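Local coordinates for beta-lactamase-like protein (Koribacter versatilis, PDB 6B9V), which is a diphosphatase of the PhnP family, probably metal-dependent and with a metallo-beta-lactamase-like fold, that cleaves reactive FAD photoproducts, at residues T177-I182 / T208-D213; D199-K204 / H231-L236. All coordinates share one frame; numbering follows the deposited sequence.

Contact 1: residues T177-I182 / T208-D213; sequences TDFSSI and THSTLD. With MN (manganese (II) ion), chain D; MN (manganese (II) ion), chain C; PO4 (phosphate ion), chain E.
Asp178 and His209 meet at the two-metal site: Asp178 bridges the metals, and His209 hydrogen-bonds the phosphate that the metals hold. Asp178 OD1 lies 2.4 Å from the manganese of chain D and 2.2 Å from the manganese of chain C. One carboxylate oxygen therefore belongs to both coordination shells. The site is completed by His78, His80 and His160 on the first ion and by Asp82, His83 and His231 on the second. Phosphate O1 also binds both ions, and phosphate O3 adds a longer bond of 2.6 Å to the manganese of chain D. The phosphate probably comes from the crystallisation liquor.

His209 supplies the hydrogen bonds. Its CG lies beside the backbone N and opposite the carbonyl carbon (chi1 -72°), which carries the ring toward the phosphate. NE2 donates a forked bond to the phosphate, with NE2 to O2 at 2.9 Å and NE2 to O3 at 3.1 Å. Both branches are bent, with N-H...O angles of 132° and 137°. The phosphorus lies at the ring edge, in its plane. ND1 is hydrogen-bonded to Asp199 OD2, so both ring nitrogens are held and the ring rotation is fixed. CE1 passes 3.4 Å from Asp178 OD1.

The rest is van der Waals contact and weak polar contact. His209 CA makes a CA-H...O contact with Phe179 O, 3.3 Å away. Phe179 CE1 packs against Ser210 CB at 3.8 Å. Ser180 CB lies against the backbone of Thr208 and His209. Thr208 O accepts a hydrogen bond from ND1 of the metal ligand His160.

Residues 177-182 follow strand 173-176. Ser180 and Ser181 form a classic beta bulge opposite Ile159 of strand 151-160. Phe179 also packs on Val158 of that strand and Leu198 of strand 195-199. Residues 208-213 lead into helix 212-222, with Thr211 at its N-cap position.

Contact 2: residues D199-K204 / H231-L236; sequences DALRHK and HISHDL. With ZN (zinc ion), chain F; MN (manganese (II) ion), chain C.
Ser233 OG stands between its backbone N and carbonyl carbon (chi1 78°), and this directs it at Leu201 O, 2.7 Å away. Asp235 has its CG opposite the backbone N (chi1 -159°), which turns the carboxylate toward the backbone of His203.

Leu201 O is gripped twice. Besides OG it accepts from Ser233 N at 3.0 Å, which lies in the plane of the carbonyl and uses one of its lone pairs. The hydroxyl comes in tilted from that plane. Ser233 OG in turn accepts from Asp235 N at 3.2 Å, closing an ST turn inside a type I beta turn from Ser233 to Leu236. His203 N donates to Asp235 OD2 at 2.9 Å, nearly straight at 170°. A water bridges the same oxygen to Lys204 N.

Leu236 CD2 sits over one face of the His203 ring, a CH-pi contact 3.6 Å from the centroid. Its CD1 turns to the carbonyl oxygens of Ala200 and Leu201. Leu201 CD1 touches the edge of the His231 ring. Ala200 O and His231 O are buried without a polar partner.

The loop 231-236 serves two metal sites. His234 ND1 binds zinc at 2.0 Å, completing a separate site with Cys23, Cys25 and Cys28. His231 NE2 binds the manganese of chain C at 2.2 Å. This histidine, on a loop after a strand, belongs to the two-metal site characteristic of the metallo-beta-lactamase fold.

From the N terminus the segments come in the order 177-182, 199-204, 208-213 and 231-236, so the two contacts cross. Contact 1 closes a loop that holds helix 184-187 and strand 195-199. Contact 2 closes one that holds helix 212-222 and strand 226-230. Their centres are 10 Å apart, and both reach the manganese of chain C. Asp199 of contact 2 joins them directly: its OD1 probably hydrogen-bonds Ser210 N at 2.9 Å. Together they tie the loops that follow strands 173-176, 195-199 and 226-230, parallel neighbours in one mixed sheet. Strand 195-199, helix 212-222 and strand 226-230 form a beta-alpha-beta crossover.

Contact 1: residues T177-I182 / T208-D213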
# COMPACT_ATOMS: atom_id res chain seq x y z
N THR A 177 -18.39 -1.82 8.75
CA THR A 177 -17.09 -1.96 9.40
C THR A 177 -16.80 -0.73 10.25
O THR A 177 -17.49 0.29 10.11
CB THR A 177 -15.97 -2.18 8.36
OG1 THR A 177 -14.73 -2.42 9.04
CG2 THR A 177 -15.83 -0.97 7.43
N ASP A 178 -15.80 -0.82 11.13
CA ASP A 178 -15.34 0.32 11.92
C ASP A 178 -16.47 0.99 12.71
O ASP A 178 -16.74 2.19 12.55
CB ASP A 178 -14.66 1.37 11.02
CG ASP A 178 -13.34 0.88 10.42
OD1 ASP A 178 -12.26 1.41 10.79
OD2 ASP A 178 -13.39 -0.03 9.59
N PHE A 179 -17.16 0.22 13.54
CA PHE A 179 -18.12 0.85 14.43
C PHE A 179 -17.90 0.36 15.84
O PHE A 179 -17.44 -0.78 16.05
CB PHE A 179 -19.58 0.55 14.01
CG PHE A 179 -19.97 -0.89 14.14
CD1 PHE A 179 -20.43 -1.41 15.35
CD2 PHE A 179 -19.89 -1.74 13.04
CE1 PHE A 179 -20.78 -2.75 15.46
CE2 PHE A 179 -20.26 -3.08 13.14
CZ PHE A 179 -20.68 -3.59 14.36
N SER A 180 -18.23 1.23 16.78
CA SER A 180 -18.32 0.86 18.18
C SER A 180 -19.78 0.70 18.57
O SER A 180 -20.10 0.00 19.53
CB SER A 180 -17.62 1.89 19.07
OG SER A 180 -18.02 3.22 18.77
N SER A 181 -20.69 1.33 17.83
CA SER A 181 -22.12 1.12 18.09
C SER A 181 -22.97 1.42 16.85
O SER A 181 -22.52 2.10 15.91
CB SER A 181 -22.60 1.95 19.28
OG SER A 181 -22.55 3.35 19.01
N ILE A 182 -24.18 0.87 16.86
CA ILE A 182 -25.12 1.05 15.77
C ILE A 182 -26.42 1.61 16.33
O ILE A 182 -27.06 0.97 17.18
CB ILE A 182 -25.39 -0.28 15.04
CG1 ILE A 182 -24.08 -0.91 14.55
CG2 ILE A 182 -26.34 -0.05 13.86
CD1 ILE A 182 -24.24 -2.32 14.00
N THR A 208 -13.17 2.52 19.54
CA THR A 208 -13.81 2.85 18.26
C THR A 208 -14.23 1.63 17.46
O THR A 208 -14.76 1.78 16.35
CB THR A 208 -12.88 3.73 17.37
OG1 THR A 208 -11.68 3.02 17.08
CG2 THR A 208 -12.54 5.05 18.07
N HIS A 209 -14.03 0.43 18.01
CA HIS A 209 -14.38 -0.80 17.30
C HIS A 209 -15.28 -1.66 18.19
O HIS A 209 -15.58 -1.29 19.31
CB HIS A 209 -13.12 -1.56 16.85
CG HIS A 209 -12.39 -0.90 15.73
ND1 HIS A 209 -12.68 -1.14 14.40
CD2 HIS A 209 -11.37 0.01 15.72
CE1 HIS A 209 -11.89 -0.42 13.62
NE2 HIS A 209 -11.09 0.29 14.40
N SER A 210 -15.74 -2.79 17.66
CA SER A 210 -16.62 -3.69 18.41
C SER A 210 -15.86 -4.96 18.78
O SER A 210 -15.01 -5.41 18.00
CB SER A 210 -17.87 -4.04 17.59
OG SER A 210 -18.75 -4.84 18.34
N THR A 211 -16.15 -5.53 19.95
CA THR A 211 -15.55 -6.80 20.36
C THR A 211 -16.27 -7.98 19.75
O THR A 211 -17.40 -7.86 19.27
CB THR A 211 -15.58 -6.99 21.90
OG1 THR A 211 -16.94 -7.11 22.35
CG2 THR A 211 -14.90 -5.82 22.59
N LEU A 212 -15.61 -9.12 19.79
CA LEU A 212 -16.20 -10.38 19.34
C LEU A 212 -17.55 -10.61 20.02
O LEU A 212 -18.54 -10.91 19.36
CB LEU A 212 -15.25 -11.56 19.62
CG LEU A 212 -15.57 -12.89 18.94
CD1 LEU A 212 -15.39 -12.77 17.43
CD2 LEU A 212 -14.69 -13.99 19.51
N ASP A 213 -17.58 -10.45 21.35
CA ASP A 213 -18.79 -10.74 22.11
C ASP A 213 -19.90 -9.76 21.74
O ASP A 213 -21.07 -10.14 21.57
CB ASP A 213 -18.50 -10.69 23.62
CG ASP A 213 -19.69 -11.12 24.45
OD1 ASP A 213 -19.91 -12.34 24.59
OD2 ASP A 213 -20.41 -10.23 24.97
MN MN D . -11.64 3.73 11.00
MN MN C . -10.46 0.68 9.77
P PO4 E . -9.33 2.36 12.06
O1 PO4 E . -9.85 2.55 10.63
O2 PO4 E . -9.14 0.90 12.37
O3 PO4 E . -10.32 2.93 13.05
O4 PO4 E . -7.98 3.05 12.21

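Contact 2: residues D199-K204 / H231-L236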
# COMPACT_ATOMS: atom_id res chain seq x y z
N ASP A 199 -17.96 -5.40 12.01
CA ASP A 199 -16.68 -5.20 12.69
C ASP A 199 -16.52 -6.15 13.88
O ASP A 199 -17.44 -6.26 14.70
CB ASP A 199 -16.64 -3.72 13.16
CG ASP A 199 -15.35 -3.33 13.84
OD1 ASP A 199 -15.11 -3.76 14.99
OD2 ASP A 199 -14.58 -2.55 13.24
N ALA A 200 -15.40 -6.87 13.97
CA ALA A 200 -15.03 -7.51 15.25
C ALA A 200 -13.50 -7.51 15.37
O ALA A 200 -12.80 -8.32 14.74
CB ALA A 200 -15.60 -8.95 15.36
N LEU A 201 -13.00 -6.56 16.16
CA LEU A 201 -11.57 -6.29 16.20
C LEU A 201 -10.80 -7.28 17.05
O LEU A 201 -9.74 -7.76 16.64
CB LEU A 201 -11.33 -4.87 16.73
CG LEU A 201 -9.87 -4.45 16.94
CD1 LEU A 201 -9.20 -4.24 15.56
CD2 LEU A 201 -9.78 -3.18 17.80
N ARG A 202 -11.32 -7.56 18.24
CA ARG A 202 -10.56 -8.28 19.26
C ARG A 202 -11.51 -8.65 20.40
O ARG A 202 -12.70 -8.35 20.33
CB ARG A 202 -9.40 -7.43 19.76
CG ARG A 202 -9.86 -6.23 20.60
CD ARG A 202 -8.73 -5.25 20.87
NE ARG A 202 -9.10 -4.23 21.86
CZ ARG A 202 -8.27 -3.28 22.30
NH1 ARG A 202 -7.02 -3.21 21.84
NH2 ARG A 202 -8.67 -2.39 23.21
N HIS A 203 -10.99 -9.28 21.45
CA HIS A 203 -11.82 -9.67 22.57
C HIS A 203 -12.15 -8.50 23.52
O HIS A 203 -13.27 -8.40 24.02
CB HIS A 203 -11.14 -10.80 23.36
CG HIS A 203 -11.12 -12.11 22.65
ND1 HIS A 203 -12.21 -12.95 22.59
CD2 HIS A 203 -10.12 -12.75 21.99
CE1 HIS A 203 -11.90 -14.04 21.92
NE2 HIS A 203 -10.64 -13.95 21.55
N LYS A 204 -11.17 -7.64 23.77
CA LYS A 204 -11.28 -6.59 24.80
C LYS A 204 -11.91 -5.31 24.23
O LYS A 204 -11.63 -4.96 23.08
CB LYS A 204 -9.89 -6.28 25.38
CG LYS A 204 -9.84 -5.27 26.52
CD LYS A 204 -8.41 -4.77 26.76
CE LYS A 204 -8.31 -3.90 28.00
NZ LYS A 204 -6.89 -3.52 28.32
N HIS A 231 -12.41 -6.69 9.83
CA HIS A 231 -11.53 -5.74 10.53
C HIS A 231 -10.82 -6.43 11.71
O HIS A 231 -10.55 -5.83 12.74
CB HIS A 231 -12.31 -4.51 11.02
CG HIS A 231 -11.50 -3.25 11.03
ND1 HIS A 231 -10.47 -3.04 11.91
CD2 HIS A 231 -11.57 -2.15 10.25
CE1 HIS A 231 -9.93 -1.85 11.68
NE2 HIS A 231 -10.57 -1.30 10.66
N ILE A 232 -10.44 -7.68 11.48
CA ILE A 232 -9.95 -8.57 12.52
C ILE A 232 -8.47 -8.36 12.83
O ILE A 232 -7.66 -8.26 11.91
CB ILE A 232 -10.16 -10.03 12.10
CG1 ILE A 232 -11.67 -10.33 11.94
CG2 ILE A 232 -9.51 -11.00 13.10
CD1 ILE A 232 -11.94 -11.50 11.02
N SER A 233 -8.12 -8.31 14.12
CA SER A 233 -6.73 -8.11 14.56
C SER A 233 -6.05 -9.43 14.93
O SER A 233 -6.69 -10.49 14.95
CB SER A 233 -6.69 -7.17 15.78
OG SER A 233 -7.06 -7.87 16.96
N HIS A 234 -4.75 -9.39 15.26
CA HIS A 234 -4.05 -10.61 15.64
C HIS A 234 -4.52 -11.19 16.98
O HIS A 234 -4.07 -12.27 17.40
CB HIS A 234 -2.51 -10.38 15.64
CG HIS A 234 -2.01 -9.35 16.61
ND1 HIS A 234 -0.71 -9.28 17.06
CD2 HIS A 234 -2.69 -8.37 17.27
CE1 HIS A 234 -0.59 -8.28 17.92
NE2 HIS A 234 -1.78 -7.72 18.07
N ASP A 235 -5.45 -10.51 17.63
CA ASP A 235 -6.03 -11.03 18.86
C ASP A 235 -6.92 -12.25 18.62
O ASP A 235 -7.20 -12.99 19.56
CB ASP A 235 -6.86 -9.93 19.55
CG ASP A 235 -7.07 -10.20 21.03
OD1 ASP A 235 -6.06 -10.42 21.73
OD2 ASP A 235 -8.24 -10.19 21.49
N LEU A 236 -7.37 -12.45 17.38
CA LEU A 236 -8.34 -13.50 17.08
C LEU A 236 -7.81 -14.55 16.09
O LEU A 236 -7.73 -14.28 14.89
CB LEU A 236 -9.62 -12.87 16.50
CG LEU A 236 -10.33 -11.79 17.34
CD1 LEU A 236 -11.49 -11.15 16.58
CD2 LEU A 236 -10.82 -12.39 18.62
ZN ZN F . 0.84 -10.54 16.64
MN MN C . -10.46 0.68 9.77
O HOH W 1 -8.46 -8.16 23.25